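Local coordinates for gamma-glutamyltransferase 1 Threonine peptidase. MEROPS family T03 (Pseudomonas nitroreducens, PDB 7D9E), which transfers gamma-glutamyl groups in transpeptidation, including theanine synthesis, probably by the N-terminal nucleophile (Ntn) mechanism of its family, at residues Y170-D173 / A174-L177. Sequence-based numbering, arbitrary orientation.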
loop_
_atom_site.group_PDB
_atom_site.type_symbol
_atom_site.label_atom_id
_atom_site.label_comp_id
_atom_site.label_asym_id
_atom_site.label_seq_id
_atom_site.Cartn_x
_atom_site.Cartn_y
_atom_site.Cartn_z
ATOM N N TYR A 170 10.659 -7.232 12.344
ATOM C CA TYR A 170 9.214 -7.033 12.295
ATOM C C TYR A 170 8.473 -8.127 13.033
ATOM O O TYR A 170 7.462 -7.864 13.695
ATOM C CB TYR A 170 8.728 -6.933 10.853
ATOM C CG TYR A 170 9.376 -5.786 10.121
ATOM C CD1 TYR A 170 9.565 -4.563 10.752
ATOM C CD2 TYR A 170 9.797 -5.918 8.817
ATOM C CE1 TYR A 170 10.157 -3.502 10.101
ATOM C CE2 TYR A 170 10.397 -4.853 8.150
ATOM C CZ TYR A 170 10.571 -3.653 8.801
ATOM O OH TYR A 170 11.164 -2.597 8.144
ATOM N N ARG A 171 8.957 -9.373 12.932
ATOM C CA ARG A 171 8.358 -10.461 13.692
ATOM C C ARG A 171 8.375 -10.168 15.186
ATOM O O ARG A 171 7.377 -10.390 15.882
ATOM C CB ARG A 171 9.064 -11.785 13.382
ATOM C CG ARG A 171 8.249 -13.019 13.802
ATOM C CD ARG A 171 9.097 -14.217 14.104
ATOM N NE ARG A 171 9.755 -14.091 15.394
ATOM C CZ ARG A 171 10.164 -15.105 16.142
ATOM N NH1 ARG A 171 9.973 -16.355 15.726
ATOM N NH2 ARG A 171 10.726 -14.885 17.325
ATOM N N GLN A 172 9.493 -9.632 15.698
ATOM C CA GLN A 172 9.594 -9.340 17.121
ATOM C C GLN A 172 8.618 -8.245 17.517
ATOM O O GLN A 172 8.033 -8.296 18.600
ATOM C CB GLN A 172 11.028 -8.921 17.468
ATOM C CG GLN A 172 12.062 -10.005 17.178
ATOM C CD GLN A 172 11.693 -11.316 17.825
ATOM O OE1 GLN A 172 11.030 -12.144 17.213
ATOM N NE2 GLN A 172 12.127 -11.515 19.063
ATOM N N ASP A 173 8.462 -7.236 16.661
ATOM C CA ASP A 173 7.490 -6.184 16.918
ATOM C C ASP A 173 6.087 -6.769 16.983
ATOM O O ASP A 173 5.290 -6.405 17.856
ATOM C CB ASP A 173 7.536 -5.150 15.791
ATOM C CG ASP A 173 8.851 -4.396 15.723
ATOM O OD1 ASP A 173 9.517 -4.235 16.763
ATOM O OD2 ASP A 173 9.218 -3.975 14.606
ATOM N N ALA A 174 5.769 -7.681 16.066
ATOM C CA ALA A 174 4.435 -8.269 16.051
ATOM C C ALA A 174 4.210 -9.114 17.295
ATOM O O ALA A 174 3.132 -9.069 17.900
ATOM C CB ALA A 174 4.258 -9.125 14.798
ATOM N N ILE A 175 5.221 -9.885 17.696
ATOM C CA ILE A 175 5.091 -10.708 18.895
ATOM C C ILE A 175 4.822 -9.836 20.114
ATOM O O ILE A 175 4.023 -10.194 20.987
ATOM C CB ILE A 175 6.346 -11.571 19.075
ATOM C CG1 ILE A 175 6.318 -12.723 18.084
ATOM C CG2 ILE A 175 6.397 -12.118 20.479
ATOM C CD1 ILE A 175 7.676 -13.346 17.871
ATOM N N ALA A 176 5.471 -8.672 20.187
ATOM C CA ALA A 176 5.205 -7.755 21.290
ATOM C C ALA A 176 3.750 -7.306 21.290
ATOM O O ALA A 176 3.115 -7.212 22.348
ATOM C CB ALA A 176 6.146 -6.552 21.197
ATOM N N LEU A 177 3.202 -7.029 20.109
ATOM C CA LEU A 177 1.807 -6.605 20.018
ATOM C C LEU A 177 0.851 -7.751 20.323
ATOM O O LEU A 177 -0.141 -7.560 21.036
ATOM C CB LEU A 177 1.522 -6.066 18.615
ATOM C CG LEU A 177 0.112 -5.535 18.362
ATOM C CD1 LEU A 177 -0.236 -4.407 19.319
ATOM C CD2 LEU A 177 -0.057 -5.096 16.916
#
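Tyr170, Arg171, Gln172 and Asp173 each offer a carbonyl oxygen to the amide four residues on, in Ala174, Ile175, Ala176 and Leu177, and these i to i+4 bonds range from 2.9 Å for Ala174 N to Tyr170 O up to 3.1 Å for Leu177 N to Asp173 O. This regular stretch of alpha-helix sets Ile175 one turn after Arg171, and the two side chains cross at an angle. Ile175 reaches back with CD1 over one face of the guanidinium, 3.3 Å from Arg171 NE and 3.5 Å from NH2. With CG1 anti to its own carbonyl carbon and beside the backbone N (chi1 -76°), the chain runs back along the helix, and Ile175 CG1 lies 3.4 Å from Arg171 O. Gln172 runs alongside Ile175, folded back at chi2 (-53°), and brings OE1 to the guanidinium edge. There the oxygen accepts two hydrogen bonds in the guanidinium plane, from Arg171 NE at 3.0 Å and from NH2 at 2.8 Å, a side-on grip on a single atom. These two turns lie in helix 165-178 of the gamma-glutamyltranspeptidase fold, in the Ntn-hydrolase clan, with the side chain of Tyr170 about 11 Å from the bound 6-diazenyl-5-oxo-L-norleucine. The third guanidinium nitrogen, NH1, hydrogen-bonds the carbonyl oxygens of Phe188 and Gly189, tying this helix to the end of helix 184-188. A leucine in place of Arg171 would probably leave Gln172 OE1 without these two donors and its amide freer to turn, take NH1 from the Phe188 and Gly189 carbonyls, and remove the flat group under Ile175 CD1. Phe184, on helix 184-188, touches both Arg171 and Ile175, while on another side of the helix Leu177 packs against Asn116 and Val120.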